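Local coordinates for protein succinate dehydrogenase (Membrane anchor subunit) (Mycolicibacterium smegmatis, PDB 7D6V) that forms the membrane anchor of mycobacterial succinate dehydrogenase 1, binding an iron-sulfur cluster and ubiquinone and probably passing electrons from succinate oxidation to quinone, at residues F185-G188 and N189-L192; I21-R24 and T25-T28; D92-W95 and F96-M99. All blocks are in the same frame, centred on the assembly; numbering follows the deposited sequence.

The three contacts are local and come along the chain in the order 2, 3, 1. Contact 2 (21-28) lies in the N-terminal loop before helix 33-55, against the iron-sulfur subunit. Contact 3 (92-99) lies in the long loop between strand 66-67 and helix 104-112. Contact 1 (185-192) spans the loop end and first turn of helix 188-204. Contacts 1 and 2 are on opposite sides of the chain's centre, with centres about 53 Å apart. Contacts 2 and 3 are about 51 Å apart between centres, and contacts 1 and 3 about 29 Å. They mark a subunit interface, a loop turn and a helix start. None of their residues lines the cluster, ubiquinone or lipid pockets.

Contact 1: F185-G188 and N189-L192; sequences FGLG and NVIL
The F185 ring meets N189 and V190 of the first helical turn. N189 CB sits at the ring edge, in its plane, with CD1 of F185 3.6 Å from it. V190 CG2 approaches obliquely, 3.6 Å from F185 CE1. R270 makes a cation-pi contact with the same ring. The N189 amide is turned 35° from the ring plane. Its OD1 accepts a hydrogen bond from G186 N at 3.2 Å. The donor lies in the carbonyl plane, on a lone pair, but the N-H...O angle is bent to 138°. With N189 CG beside its own backbone N (chi1 -67°), the amide reaches back to the loop before the helix. Its ND2 binds A176 O. L187 is the N-cap residue of helix 188-204. Its O accepts from I191 N at 3.0 Å, and G188 O accepts from L192 N at 2.9 Å. L187 CD1 also packs on V190 CB, 4.0 Å away. I191 and L192 also touch helix 240-264. The N189 amide thus uses both ends: OD1 links to the G186 N-H of the loop by a long, bent bond, and ND2 ties the helix start to the chain just after helix 155-175.

Contact 2: I21-R24 and T25-T28; sequences IPER and TLRT
I21 and L26 meet through methyl groups, I21 CG2 lying 4.1 Å from L26 CD1. The two side chains cross at about a right angle. The other methyl of L26, CD2, is 4.2 Å from E23 OE1, so the leucine's two branches face different partners: one a hydrocarbon, the other a carboxylate oxygen. This second approach is loose and is no polar bond. E23 gets there by a bend at chi2 (101°), which turns its carboxylate toward the I21 side chain and the CD2 methyl of L26. Closer to the backbone, E23 CB is 3.9 Å from T25 O. L26 CG stands beside its own backbone N, with chi1 -78°, and this brings the leucine tip back toward I21. The chain bends at P22, where E23 N makes a weak 3.0 Å bond to I21 O. The residues form an irregular loop in the N-terminal segment, ahead of helix 33-55. The hydrophobic pair of I21 and L26 is part of the interface between this loop and the iron-sulfur subunit. R93 of the iron-sulfur subunit donates from NH2 to E23 O and packs on I21, while T90 of the same subunit touches L26. On the threonine side the loop is held within its own chain, where T25 OG1 is hydrogen-bonded to A133 O and the T25 side chain also touches W31 and V134.

Contact 3: D92-W95 and F96-M99; sequences DLPW and FIPM
A tight turn in the loop before helix 104-112 brings W95 and F96 into an edge-to-face aromatic pair. The edge of F96 points to a face of the W95 indole. The centroid of the indole's five-membered ring is 5.2 Å from that of the F96 ring, and the planes stand at 74°. Of the F96 ring atoms, CD2 lies over the indole face. F96 CB adds a CH-pi contact, 4.1 Å from the centroid of the indole's six-membered ring and almost straight above it. Both aromatic residues place CG between the backbone N and the carbonyl carbon (chi1 85° for W95, 70° for F96), which sets these neighbours against each other. P94 CG packs on F96 CE2 at 4.0 Å, and P94 CD meets I97 CG1 at 3.8 Å. On the inner side of the bend, L93 and I97 cross at about a right angle, with L93 CD1 3.9 Å from I97 CG2. The same methyl of L93 is 4.4 Å from M99 CG. M99 also touches Y59, Y71 and C79. The geometry is that of an irregular reverse turn over P94-I97, with P94 CA 6.1 Å from I97 CA and W95 at positive phi, in the loop leading to helix 104-112.

Contact 1: F185-G188 and N189-L192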
loop_
_atom_site.group_PDB
_atom_site.type_symbol
_atom_site.label_atom_id
_atom_site.label_comp_id
_atom_site.label_asym_id
_atom_site.label_seq_id
_atom_site.Cartn_x
_atom_site.Cartn_y
_atom_site.Cartn_z
ATOM N N PHE C 185 20.418 51.290 -20.495
ATOM C CA PHE C 185 20.121 49.863 -20.571
ATOM C C PHE C 185 21.276 49.210 -21.317
ATOM O O PHE C 185 21.523 49.549 -22.475
ATOM C CB PHE C 185 18.788 49.642 -21.288
ATOM C CG PHE C 185 18.311 48.223 -21.281
ATOM C CD1 PHE C 185 18.623 47.375 -20.238
ATOM C CD2 PHE C 185 17.530 47.745 -22.316
ATOM C CE1 PHE C 185 18.174 46.077 -20.230
ATOM C CE2 PHE C 185 17.079 46.447 -22.316
ATOM C CZ PHE C 185 17.401 45.611 -21.271
ATOM N N GLY C 186 22.012 48.318 -20.657
ATOM C CA GLY C 186 23.274 47.889 -21.234
ATOM C C GLY C 186 23.751 46.460 -21.071
ATOM O O GLY C 186 24.964 46.235 -21.051
ATOM N N LEU C 187 22.838 45.509 -20.891
ATOM C CA LEU C 187 23.130 44.084 -20.717
ATOM C C LEU C 187 23.749 43.768 -19.361
ATOM O O LEU C 187 23.557 42.668 -18.829
ATOM C CB LEU C 187 24.070 43.582 -21.820
ATOM C CG LEU C 187 24.489 42.113 -21.773
ATOM C CD1 LEU C 187 23.292 41.195 -21.950
ATOM C CD2 LEU C 187 25.565 41.825 -22.796
ATOM N N GLY C 188 24.340 44.771 -18.715
ATOM C CA GLY C 188 24.645 44.627 -17.307
ATOM C C GLY C 188 23.372 44.700 -16.501
ATOM O O GLY C 188 23.212 44.000 -15.499
ATOM N N ASN C 189 22.429 45.519 -16.968
ATOM C CA ASN C 189 21.090 45.521 -16.408
ATOM C C ASN C 189 20.435 44.160 -16.570
ATOM O O ASN C 189 19.785 43.666 -15.646
ATOM C CB ASN C 189 20.255 46.608 -17.077
ATOM C CG ASN C 189 20.746 47.998 -16.748
ATOM O OD1 ASN C 189 21.130 48.759 -17.630
ATOM N ND2 ASN C 189 20.743 48.335 -15.468
ATOM N N VAL C 190 20.605 43.530 -17.732
ATOM C CA VAL C 190 19.995 42.224 -17.962
ATOM C C VAL C 190 20.564 41.195 -16.994
ATOM O O VAL C 190 19.821 40.452 -16.341
ATOM C CB VAL C 190 20.191 41.791 -19.424
ATOM C CG1 VAL C 190 19.498 40.470 -19.677
ATOM C CG2 VAL C 190 19.669 42.859 -20.363
ATOM N N ILE C 191 21.893 41.151 -16.872
ATOM C CA ILE C 191 22.522 40.172 -15.987
ATOM C C ILE C 191 22.111 40.413 -14.538
ATOM O O ILE C 191 21.712 39.483 -13.826
ATOM C CB ILE C 191 24.050 40.201 -16.162
ATOM C CG1 ILE C 191 24.410 39.909 -17.617
ATOM C CG2 ILE C 191 24.716 39.193 -15.243
ATOM C CD1 ILE C 191 25.864 40.063 -17.931
ATOM N N LEU C 192 22.186 41.670 -14.085
ATOM C CA LEU C 192 21.837 41.992 -12.705
ATOM C C LEU C 192 20.376 41.683 -12.405
ATOM O O LEU C 192 20.059 41.119 -11.352
ATOM C CB LEU C 192 22.132 43.463 -12.422
ATOM C CG LEU C 192 23.575 43.870 -12.141
ATOM C CD1 LEU C 192 23.735 45.370 -12.263
ATOM C CD2 LEU C 192 23.986 43.410 -10.759
#

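Contact 2: I21-R24 and T25-T28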
loop_
_atom_site.group_PDB
_atom_site.type_symbol
_atom_site.label_atom_id
_atom_site.label_comp_id
_atom_site.label_asym_id
_atom_site.label_seq_id
_atom_site.Cartn_x
_atom_site.Cartn_y
_atom_site.Cartn_z
ATOM N N ILE C 21 26.568 -10.147 5.951
ATOM C CA ILE C 21 27.099 -9.659 4.681
ATOM C C ILE C 21 28.362 -8.855 4.969
ATOM O O ILE C 21 28.272 -7.727 5.471
ATOM C CB ILE C 21 26.061 -8.823 3.907
ATOM C CG1 ILE C 21 24.837 -9.655 3.514
ATOM C CG2 ILE C 21 26.670 -8.176 2.686
ATOM C CD1 ILE C 21 23.749 -9.688 4.517
ATOM N N PRO C 22 29.566 -9.394 4.688
ATOM C CA PRO C 22 30.814 -8.679 4.980
ATOM C C PRO C 22 31.239 -7.718 3.873
ATOM O O PRO C 22 32.413 -7.646 3.499
ATOM C CB PRO C 22 31.821 -9.823 5.132
ATOM C CG PRO C 22 31.349 -10.813 4.125
ATOM C CD PRO C 22 29.833 -10.717 4.099
ATOM N N GLU C 23 30.286 -6.960 3.347
ATOM C CA GLU C 23 30.560 -5.958 2.329
ATOM C C GLU C 23 29.919 -4.646 2.738
ATOM O O GLU C 23 28.758 -4.621 3.156
ATOM C CB GLU C 23 30.077 -6.397 0.941
ATOM C CG GLU C 23 30.860 -7.563 0.346
ATOM C CD GLU C 23 30.165 -8.902 0.478
ATOM O OE1 GLU C 23 29.191 -9.003 1.245
ATOM O OE2 GLU C 23 30.593 -9.861 -0.197
ATOM N N ARG C 24 30.685 -3.563 2.615
ATOM C CA ARG C 24 30.218 -2.259 3.062
ATOM C C ARG C 24 28.954 -1.852 2.315
ATOM O O ARG C 24 28.004 -1.336 2.913
ATOM C CB ARG C 24 31.334 -1.234 2.872
ATOM C CG ARG C 24 30.998 0.141 3.355
ATOM C CD ARG C 24 30.825 0.076 4.849
ATOM N NE ARG C 24 32.018 -0.380 5.553
ATOM C CZ ARG C 24 33.021 0.413 5.907
ATOM N NH1 ARG C 24 32.960 1.712 5.650
ATOM N NH2 ARG C 24 34.069 -0.085 6.546
ATOM N N THR C 25 28.920 -2.085 1.006
ATOM C CA THR C 25 27.696 -1.967 0.230
ATOM C C THR C 25 27.726 -3.017 -0.867
ATOM O O THR C 25 28.790 -3.500 -1.261
ATOM C CB THR C 25 27.520 -0.561 -0.359
ATOM O OG1 THR C 25 26.155 -0.374 -0.752
ATOM C CG2 THR C 25 28.421 -0.356 -1.566
ATOM N N LEU C 26 26.540 -3.386 -1.344
ATOM C CA LEU C 26 26.406 -4.299 -2.470
ATOM C C LEU C 26 26.002 -3.582 -3.749
ATOM O O LEU C 26 25.719 -4.239 -4.753
ATOM C CB LEU C 26 25.402 -5.405 -2.146
ATOM C CG LEU C 26 25.915 -6.528 -1.246
ATOM C CD1 LEU C 26 24.794 -7.478 -0.890
ATOM C CD2 LEU C 26 27.052 -7.274 -1.911
ATOM N N ARG C 27 25.973 -2.253 -3.735
ATOM C CA ARG C 27 25.625 -1.494 -4.925
ATOM C C ARG C 27 26.723 -1.612 -5.973
ATOM O O ARG C 27 27.914 -1.643 -5.651
ATOM C CB ARG C 27 25.385 -0.029 -4.567
ATOM C CG ARG C 27 24.116 0.202 -3.773
ATOM C CD ARG C 27 23.938 1.657 -3.385
ATOM N NE ARG C 27 23.918 2.533 -4.550
ATOM C CZ ARG C 27 23.445 3.774 -4.545
ATOM N NH1 ARG C 27 22.946 4.293 -3.436
ATOM N NH2 ARG C 27 23.468 4.496 -5.655
ATOM N N THR C 28 26.315 -1.679 -7.238
ATOM C CA THR C 28 27.236 -1.846 -8.351
ATOM C C THR C 28 27.343 -0.606 -9.226
ATOM O O THR C 28 28.124 -0.605 -10.182
ATOM C CB THR C 28 26.820 -3.050 -9.206
ATOM O OG1 THR C 28 25.481 -2.863 -9.681
ATOM C CG2 THR C 28 26.889 -4.331 -8.399
#

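Contact 3: D92-W95 and F96-M99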
loop_
_atom_site.group_PDB
_atom_site.type_symbol
_atom_site.label_atom_id
_atom_site.label_comp_id
_atom_site.label_asym_id
_atom_site.label_seq_id
_atom_site.Cartn_x
_atom_site.Cartn_y
_atom_site.Cartn_z
ATOM N N ASP C 92 37.737 52.977 7.417
ATOM C CA ASP C 92 38.485 52.286 6.374
ATOM C C ASP C 92 38.822 50.882 6.852
ATOM O O ASP C 92 39.179 50.687 8.017
ATOM C CB ASP C 92 39.767 53.041 6.014
ATOM C CG ASP C 92 39.545 54.535 5.874
ATOM O OD1 ASP C 92 38.970 54.964 4.851
ATOM O OD2 ASP C 92 39.949 55.283 6.788
ATOM N N LEU C 93 38.719 49.908 5.948
ATOM C CA LEU C 93 38.811 48.554 6.481
ATOM C C LEU C 93 40.219 47.989 6.321
ATOM O O LEU C 93 40.876 48.234 5.303
ATOM C CB LEU C 93 37.811 47.637 5.778
ATOM C CG LEU C 93 36.366 48.141 5.793
ATOM C CD1 LEU C 93 35.449 47.196 5.037
ATOM C CD2 LEU C 93 35.879 48.347 7.219
ATOM N N PRO C 94 40.694 47.240 7.324
ATOM C CA PRO C 94 42.078 46.719 7.343
ATOM C C PRO C 94 42.253 45.329 6.735
ATOM O O PRO C 94 42.386 44.329 7.433
ATOM C CB PRO C 94 42.398 46.732 8.838
ATOM C CG PRO C 94 41.088 46.378 9.471
ATOM C CD PRO C 94 39.998 46.957 8.590
ATOM N N TRP C 95 42.165 45.234 5.411
ATOM C CA TRP C 95 42.731 44.132 4.629
ATOM C C TRP C 95 42.138 42.758 4.932
ATOM O O TRP C 95 42.370 41.811 4.175
ATOM C CB TRP C 95 44.262 44.079 4.794
ATOM C CG TRP C 95 44.791 43.317 6.002
ATOM C CD1 TRP C 95 45.144 43.848 7.212
ATOM C CD2 TRP C 95 45.056 41.907 6.098
ATOM N NE1 TRP C 95 45.586 42.861 8.054
ATOM C CE2 TRP C 95 45.546 41.661 7.395
ATOM C CE3 TRP C 95 44.923 40.830 5.216
ATOM C CZ2 TRP C 95 45.899 40.386 7.831
ATOM C CZ3 TRP C 95 45.270 39.566 5.654
ATOM C CH2 TRP C 95 45.753 39.355 6.947
ATOM N N PHE C 96 41.332 42.635 5.989
ATOM C CA PHE C 96 40.690 41.360 6.276
ATOM C C PHE C 96 39.225 41.515 6.640
ATOM O O PHE C 96 38.556 40.505 6.874
ATOM C CB PHE C 96 41.431 40.586 7.390
ATOM C CG PHE C 96 41.313 41.192 8.763
ATOM C CD1 PHE C 96 40.276 40.830 9.610
ATOM C CD2 PHE C 96 42.267 42.076 9.228
ATOM C CE1 PHE C 96 40.176 41.375 10.877
ATOM C CE2 PHE C 96 42.171 42.626 10.490
ATOM C CZ PHE C 96 41.126 42.273 11.317
ATOM N N ILE C 97 38.711 42.736 6.701
ATOM C CA ILE C 97 37.275 42.984 6.721
ATOM C C ILE C 97 36.830 43.198 5.279
ATOM O O ILE C 97 37.309 44.144 4.633
ATOM C CB ILE C 97 36.928 44.198 7.590
ATOM C CG1 ILE C 97 37.546 44.044 8.979
ATOM C CG2 ILE C 97 35.423 44.370 7.690
ATOM C CD1 ILE C 97 37.111 42.792 9.695
ATOM N N PRO C 98 35.966 42.351 4.732
ATOM C CA PRO C 98 35.476 42.587 3.374
ATOM C C PRO C 98 34.598 43.825 3.328
ATOM O O PRO C 98 33.978 44.212 4.321
ATOM C CB PRO C 98 34.680 41.318 3.057
ATOM C CG PRO C 98 34.264 40.797 4.383
ATOM C CD PRO C 98 35.338 41.176 5.358
ATOM N N MET C 99 34.557 44.454 2.155
ATOM C CA MET C 99 33.784 45.682 2.010
ATOM C C MET C 99 32.295 45.456 2.235
ATOM O O MET C 99 31.569 46.417 2.506
ATOM C CB MET C 99 34.030 46.294 0.633
ATOM C CG MET C 99 35.068 47.401 0.640
ATOM S SD MET C 99 34.963 48.467 -0.801
ATOM C CE MET C 99 36.568 49.253 -0.753
#